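Local coordinates for enoyl-CoA hydratase/isomerase family protein (Pseudomonas syringae pv. tomato, PDB 3OT6), which probably acts on acyl-CoA thioesters as a member of the enoyl-CoA hydratase/isomerase (crotonase-like) family, at residues V122-Q134 with S159-A171. Numbering follows the deposited sequence.
Sequences VAGPFSIGLNEVQ and SVINAEMFDPEGA
Ile128 and Phe166 pair antiparallel through both of their backbone bonds: Ile128 N gives to Phe166 O at 2.8 Å, in the carbonyl plane, and Phe166 N returns a bond of 2.9 Å to Ile128 O, with the donor tilted 34° from the plane of the Ile128 carbonyl. The Phe166 ring also turns its edge to Ile128 O, with CD2 3.3 Å away. Beyond the pair, water takes over. One molecule accepts from Leu130 N at 2.6 Å and lies within bonding distance of Ser159 O, Ser159 OG and Glu164 O; a second donates to Leu130 O and Val160 O and accepts from Val133 N. Asp167 caps the helix that follows, its OD1 accepting from Gly170 N at 2.9 Å. Ile128 CD1 packs on Ala171 CB at 3.7 Å. Selenomethionine Met165, bent at chi2 (-52°) and chi3 (-69°), lays its CE over the glycine backbone, 3.5 Å from Gly129 N. In what is probably a crotonase-like fold, this water-extended bridge makes the short, weakly bonded strand 165-166 an outermost strand of the small four-stranded sheet within this chain, with 128-129 between it and 103-106, where Gly129 bonds to Ala105. Helix 108-113 packs against Ile128 and Leu130, while Pro168 touches Val180 of strand 179-181, in the larger sheet.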
ATOM      1  N   VAL A 122       7.875  -9.351   7.123  1.00 24.90           N
ATOM      2  CA  VAL A 122       8.800 -10.479   7.422  1.00 27.61           C
ATOM      3  C   VAL A 122       9.983  -9.964   8.205  1.00 28.68           C
ATOM      4  O   VAL A 122      10.465  -8.856   7.920  1.00 30.98           O
ATOM      5  CB  VAL A 122       9.226 -11.292   6.137  1.00 27.01           C
ATOM      6  CG1 VAL A 122       8.013 -11.955   5.556  1.00 26.54           C
ATOM      7  CG2 VAL A 122       9.832 -10.394   5.091  1.00 28.01           C
ATOM      8  N   ALA A 123      10.417 -10.724   9.210  1.00 29.66           N
ATOM      9  CA  ALA A 123      11.651 -10.422   9.993  1.00 30.17           C
ATOM     10  C   ALA A 123      12.926 -10.455   9.140  1.00 31.40           C
ATOM     11  O   ALA A 123      13.073 -11.304   8.237  1.00 32.43           O
ATOM     12  CB  ALA A 123      11.793 -11.446  11.134  1.00 29.46           C
ATOM     13  N   GLY A 124      13.855  -9.556   9.435  1.00 32.60           N
ATOM     14  CA  GLY A 124      15.125  -9.542   8.745  1.00 32.72           C
ATOM     15  C   GLY A 124      15.654  -8.147   8.522  1.00 34.04           C
ATOM     16  O   GLY A 124      15.148  -7.177   9.114  1.00 34.37           O
ATOM     17  N   PRO A 125      16.689  -8.023   7.667  1.00 34.46           N
ATOM     18  CA  PRO A 125      17.398  -6.723   7.605  1.00 34.21           C
ATOM     19  C   PRO A 125      16.671  -5.747   6.686  1.00 34.13           C
ATOM     20  O   PRO A 125      17.266  -5.225   5.739  1.00 34.62           O
ATOM     21  CB  PRO A 125      18.761  -7.098   7.005  1.00 34.68           C
ATOM     22  CG  PRO A 125      18.479  -8.358   6.126  1.00 34.34           C
ATOM     23  CD  PRO A 125      17.354  -9.100   6.880  1.00 34.63           C
ATOM     24  N   PHE A 126      15.382  -5.501   6.943  1.00 32.81           N
ATOM     25  CA  PHE A 126      14.574  -4.741   5.975  1.00 29.38           C
ATOM     26  C   PHE A 126      14.279  -3.377   6.502  1.00 28.47           C
ATOM     27  O   PHE A 126      14.351  -3.168   7.701  1.00 29.27           O
ATOM     28  CB  PHE A 126      13.334  -5.507   5.639  1.00 28.88           C
ATOM     29  CG  PHE A 126      13.616  -6.875   5.064  1.00 27.72           C
ATOM     30  CD1 PHE A 126      14.205  -7.007   3.802  1.00 28.22           C
ATOM     31  CD2 PHE A 126      13.301  -8.018   5.784  1.00 26.56           C
ATOM     32  CE1 PHE A 126      14.464  -8.243   3.259  1.00 27.24           C
ATOM     33  CE2 PHE A 126      13.544  -9.288   5.252  1.00 27.27           C
ATOM     34  CZ  PHE A 126      14.114  -9.411   3.977  1.00 25.79           C
ATOM     35  N   SER A 127      14.042  -2.424   5.619  1.00 26.42           N
ATOM     36  CA  SER A 127      13.611  -1.110   6.060  1.00 26.16           C
ATOM     37  C   SER A 127      12.175  -0.875   5.633  1.00 24.59           C
ATOM     38  O   SER A 127      11.822  -1.092   4.437  1.00 25.13           O
ATOM     39  CB  SER A 127      14.457  -0.005   5.411  1.00 26.16           C
ATOM     40  OG  SER A 127      15.788  -0.252   5.783  1.00 31.92           O
ATOM     41  N   ILE A 128      11.371  -0.372   6.557  1.00 21.42           N
ATOM     42  CA  ILE A 128      10.055   0.065   6.185  1.00 19.65           C
ATOM     43  C   ILE A 128       9.890   1.496   6.658  1.00 20.11           C
ATOM     44  O   ILE A 128      10.117   1.797   7.864  1.00 20.48           O
ATOM     45  CB  ILE A 128       9.018  -0.800   6.854  1.00 20.10           C
ATOM     46  CG1 ILE A 128       9.082  -2.235   6.319  1.00 16.94           C
ATOM     47  CG2 ILE A 128       7.664  -0.147   6.722  1.00 19.62           C
ATOM     48  CD1 ILE A 128       8.360  -3.178   7.179  1.00 17.59           C
ATOM     49  N   GLY A 129       9.519   2.405   5.754  1.00 19.07           N
ATOM     50  CA  GLY A 129       9.320   3.758   6.200  1.00 18.73           C
ATOM     51  C   GLY A 129       9.156   4.709   5.064  1.00 19.29           C
ATOM     52  O   GLY A 129       9.119   4.288   3.934  1.00 18.78           O
ATOM     53  N   LEU A 130       9.135   6.000   5.395  1.00 19.33           N
ATOM     54  CA  LEU A 130       8.802   7.052   4.510  1.00 20.38           C
ATOM     55  C   LEU A 130      10.031   7.961   4.406  1.00 22.42           C
ATOM     56  O   LEU A 130      10.287   8.811   5.280  1.00 21.40           O
ATOM     57  CB  LEU A 130       7.591   7.832   5.074  1.00 19.53           C
ATOM     58  CG  LEU A 130       6.316   7.003   5.221  1.00 20.21           C
ATOM     59  CD1 LEU A 130       5.185   7.867   5.833  1.00 17.91           C
ATOM     60  CD2 LEU A 130       5.876   6.360   3.869  1.00 16.93           C
ATOM     61  N   ASN A 131      10.807   7.804   3.336  1.00 24.40           N
ATOM     62  CA  ASN A 131      12.093   8.464   3.363  1.00 26.86           C
ATOM     63  C   ASN A 131      12.069   9.774   2.633  1.00 27.95           C
ATOM     64  O   ASN A 131      13.109  10.371   2.409  1.00 29.36           O
ATOM     65  CB  ASN A 131      13.194   7.543   2.853  1.00 27.02           C
ATOM     66  CG  ASN A 131      13.043   7.218   1.388  1.00 29.66           C
ATOM     67  OD1 ASN A 131      11.997   7.400   0.781  1.00 32.05           O
ATOM     68  ND2 ASN A 131      14.089   6.738   0.819  1.00 29.75           N
ATOM     69  N   GLU A 132      10.881  10.239   2.265  1.00 28.97           N
ATOM     70  CA  GLU A 132      10.837  11.330   1.335  1.00 29.38           C
ATOM     71  C   GLU A 132      11.536  12.588   1.846  1.00 28.84           C
ATOM     72  O   GLU A 132      12.141  13.333   1.052  1.00 29.20           O
ATOM     73  CB  GLU A 132       9.442  11.587   0.650  1.00 30.06           C
ATOM     74  CG  GLU A 132       8.168  11.067   1.220  1.00 31.44           C
ATOM     75  CD  GLU A 132       7.934   9.539   1.119  1.00 33.49           C
ATOM     76  OE1 GLU A 132       7.094   9.082   0.328  1.00 30.48           O
ATOM     77  OE2 GLU A 132       8.546   8.784   1.893  1.00 35.43           O
ATOM     78  N   VAL A 133      11.468  12.816   3.160  1.00 27.84           N
ATOM     79  CA  VAL A 133      12.037  14.025   3.743  1.00 26.04           C
ATOM     80  C   VAL A 133      13.566  13.896   3.706  1.00 26.92           C
ATOM     81  O   VAL A 133      14.286  14.902   3.656  1.00 26.60           O
ATOM     82  CB  VAL A 133      11.499  14.361   5.161  1.00 24.99           C
ATOM     83  CG1 VAL A 133      12.538  15.211   6.006  1.00 20.09           C
ATOM     84  CG2 VAL A 133      10.240  15.120   5.031  1.00 22.40           C
ATOM     85  N   GLN A 134      14.041  12.667   3.706  1.00 27.52           N
ATOM     86  CA  GLN A 134      15.459  12.420   3.712  1.00 29.69           C
ATOM     87  C   GLN A 134      16.017  12.750   2.351  1.00 29.78           C
ATOM     88  O   GLN A 134      17.052  13.422   2.231  1.00 30.22           O
ATOM     89  CB  GLN A 134      15.776  10.979   4.058  1.00 29.26           C
ATOM     90  CG  GLN A 134      17.201  10.665   3.706  1.00 36.75           C
ATOM     91  CD  GLN A 134      17.873   9.767   4.708  1.00 48.93           C
ATOM     92  OE1 GLN A 134      18.997   9.327   4.465  1.00 55.03           O
ATOM     93  NE2 GLN A 134      17.198   9.472   5.852  1.00 50.47           N
ATOM     94  N   SER A 159       8.020   9.216  11.594  1.00 23.68           N
ATOM     95  CA  SER A 159       8.057   8.620  10.269  1.00 23.86           C
ATOM     96  C   SER A 159       8.023   9.683   9.140  1.00 23.46           C
ATOM     97  O   SER A 159       8.793   9.638   8.205  1.00 23.78           O
ATOM     98  CB  SER A 159       6.893   7.637  10.124  1.00 23.80           C
ATOM     99  OG  SER A 159       6.831   7.146   8.786  1.00 26.04           O
ATOM    100  N   VAL A 160       7.088  10.613   9.243  1.00 23.54           N
ATOM    101  CA  VAL A 160       6.777  11.524   8.177  1.00 23.61           C
ATOM    102  C   VAL A 160       7.703  12.743   8.221  1.00 23.54           C
ATOM    103  O   VAL A 160       8.209  13.170   7.198  1.00 23.41           O
ATOM    104  CB  VAL A 160       5.284  11.987   8.295  1.00 24.26           C
ATOM    105  CG1 VAL A 160       5.016  13.199   7.443  1.00 21.53           C
ATOM    106  CG2 VAL A 160       4.306  10.834   7.993  1.00 23.16           C
ATOM    107  N   ILE A 161       7.892  13.311   9.415  1.00 23.12           N
ATOM    108  CA  ILE A 161       8.641  14.549   9.551  1.00 21.60           C
ATOM    109  C   ILE A 161      10.163  14.276   9.674  1.00 22.24           C
ATOM    110  O   ILE A 161      10.979  15.095   9.223  1.00 21.42           O
ATOM    111  CB  ILE A 161       8.129  15.333  10.729  1.00 20.81           C
ATOM    112  CG1 ILE A 161       6.770  15.911  10.397  1.00 20.23           C
ATOM    113  CG2 ILE A 161       9.047  16.484  11.051  1.00 21.66           C
ATOM    114  CD1 ILE A 161       5.972  16.270  11.602  1.00 17.74           C
ATOM    115  N   ASN A 162      10.541  13.162  10.309  1.00 21.79           N
ATOM    116  CA  ASN A 162      11.948  12.902  10.523  1.00 22.32           C
ATOM    117  C   ASN A 162      12.455  11.871   9.540  1.00 23.79           C
ATOM    118  O   ASN A 162      13.664  11.497   9.600  1.00 24.07           O
ATOM    119  CB  ASN A 162      12.210  12.352  11.923  1.00 22.06           C
ATOM    120  CG  ASN A 162      11.724  13.269  13.014  1.00 23.33           C
ATOM    121  OD1 ASN A 162      11.340  14.417  12.752  1.00 18.74           O
ATOM    122  ND2 ASN A 162      11.777  12.782  14.279  1.00 21.98           N
ATOM    123  N   ALA A 163      11.557  11.331   8.684  1.00 23.76           N
ATOM    124  CA  ALA A 163      11.959  10.201   7.822  1.00 23.43           C
ATOM    125  C   ALA A 163      12.569   9.010   8.618  1.00 23.01           C
ATOM    126  O   ALA A 163      13.518   8.384   8.207  1.00 23.94           O
ATOM    127  CB  ALA A 163      12.973  10.705   6.738  1.00 23.29           C
ATOM    128  N   GLU A 164      12.052   8.683   9.767  1.00 23.27           N
ATOM    129  CA  GLU A 164      12.649   7.570  10.448  1.00 23.48           C
ATOM    130  C   GLU A 164      12.364   6.281   9.717  1.00 23.27           C
ATOM    131  O   GLU A 164      11.221   6.033   9.362  1.00 21.51           O
ATOM    132  CB  GLU A 164      12.127   7.456  11.876  1.00 23.94           C
ATOM    133  CG  GLU A 164      12.702   6.245  12.597  1.00 23.50           C
ATOM    134  CD  GLU A 164      12.571   6.333  14.107  1.00 28.41           C
ATOM    135  OE1 GLU A 164      12.279   7.492  14.596  1.00 25.98           O
ATOM    136  OE2 GLU A 164      12.766   5.242  14.775  1.00 21.48           O
HETATM  137  N   MSE A 165      13.406   5.456   9.552  1.00 23.35           N
HETATM  138  CA  MSE A 165      13.257   4.131   8.995  1.00 23.85           C
HETATM  139  C   MSE A 165      13.108   3.059  10.055  1.00 24.59           C
HETATM  140  O   MSE A 165      13.785   3.083  11.070  1.00 24.45           O
HETATM  141  CB  MSE A 165      14.404   3.798   8.022  1.00 24.54           C
HETATM  142  CG  MSE A 165      14.524   4.788   6.859  1.00 24.67           C
HETATM  143 SE   MSE A 165      12.854   5.104   5.840  1.00 34.08          SE
HETATM  144  CE  MSE A 165      12.845   3.363   5.106  1.00 25.67           C
ATOM    145  N   PHE A 166      12.220   2.093   9.806  1.00 25.55           N
ATOM    146  CA  PHE A 166      11.894   1.040  10.803  1.00 25.80           C
ATOM    147  C   PHE A 166      12.364  -0.323  10.347  1.00 27.57           C
ATOM    148  O   PHE A 166      12.397  -0.667   9.141  1.00 28.25           O
ATOM    149  CB  PHE A 166      10.382   1.014  11.089  1.00 24.44           C
ATOM    150  CG  PHE A 166       9.862   2.335  11.590  1.00 23.67           C
ATOM    151  CD1 PHE A 166       9.811   2.606  12.961  1.00 22.32           C
ATOM    152  CD2 PHE A 166       9.483   3.327  10.702  1.00 19.67           C
ATOM    153  CE1 PHE A 166       9.382   3.827  13.433  1.00 22.90           C
ATOM    154  CE2 PHE A 166       9.069   4.573  11.165  1.00 22.08           C
ATOM    155  CZ  PHE A 166       9.022   4.826  12.543  1.00 22.80           C
ATOM    156  N   ASP A 167      12.772  -1.107  11.317  1.00 29.07           N
ATOM    157  CA  ASP A 167      12.973  -2.486  11.033  1.00 30.09           C
ATOM    158  C   ASP A 167      11.604  -3.142  11.181  1.00 29.43           C
ATOM    159  O   ASP A 167      10.655  -2.496  11.630  1.00 28.50           O
ATOM    160  CB  ASP A 167      14.089  -3.074  11.906  1.00 30.48           C
ATOM    161  CG  ASP A 167      13.787  -3.101  13.392  1.00 35.92           C
ATOM    162  OD1 ASP A 167      12.658  -2.785  13.879  1.00 40.43           O
ATOM    163  OD2 ASP A 167      14.759  -3.479  14.101  1.00 40.30           O
ATOM    164  N   PRO A 168      11.481  -4.418  10.795  1.00 29.19           N
ATOM    165  CA  PRO A 168      10.130  -4.988  10.844  1.00 28.38           C
ATOM    166  C   PRO A 168       9.342  -4.839  12.168  1.00 29.19           C
ATOM    167  O   PRO A 168       8.152  -4.454  12.146  1.00 29.71           O
ATOM    168  CB  PRO A 168      10.366  -6.438  10.439  1.00 27.85           C
ATOM    169  CG  PRO A 168      11.509  -6.318   9.434  1.00 29.31           C
ATOM    170  CD  PRO A 168      12.432  -5.282  10.063  1.00 28.03           C
ATOM    171  N   GLU A 169       9.973  -5.140  13.296  1.00 29.99           N
ATOM    172  CA  GLU A 169       9.319  -5.038  14.605  1.00 31.18           C
ATOM    173  C   GLU A 169       8.950  -3.607  14.906  1.00 29.26           C
ATOM    174  O   GLU A 169       7.837  -3.324  15.393  1.00 29.23           O
ATOM    175  CB  GLU A 169      10.209  -5.560  15.728  1.00 32.32           C
ATOM    176  CG  GLU A 169      10.045  -7.040  16.079  1.00 43.05           C
ATOM    177  CD  GLU A 169      10.771  -7.400  17.447  1.00 59.13           C
ATOM    178  OE1 GLU A 169      11.536  -6.519  18.005  1.00 61.48           O
ATOM    179  OE2 GLU A 169      10.566  -8.562  17.957  1.00 62.50           O
ATOM    180  N   GLY A 170       9.884  -2.715  14.619  1.00 27.17           N
ATOM    181  CA  GLY A 170       9.637  -1.294  14.770  1.00 26.70           C
ATOM    182  C   GLY A 170       8.502  -0.821  13.879  1.00 26.98           C
ATOM    183  O   GLY A 170       7.707   0.038  14.305  1.00 27.34           O
ATOM    184  N   ALA A 171       8.398  -1.382  12.655  1.00 25.50           N
ATOM    185  CA  ALA A 171       7.351  -0.973  11.762  1.00 24.80           C
ATOM    186  C   ALA A 171       6.010  -1.509  12.276  1.00 25.86           C
ATOM    187  O   ALA A 171       4.971  -0.897  12.030  1.00 26.20           O
ATOM    188  CB  ALA A 171       7.624  -1.443  10.387  1.00 24.85           C
TER
HETATM  189  O   HOH W   1       9.359   7.050   7.753  1.00 14.95           O
HETATM  190  O   HOH W   2       9.560  11.492   5.152  1.00 20.58           O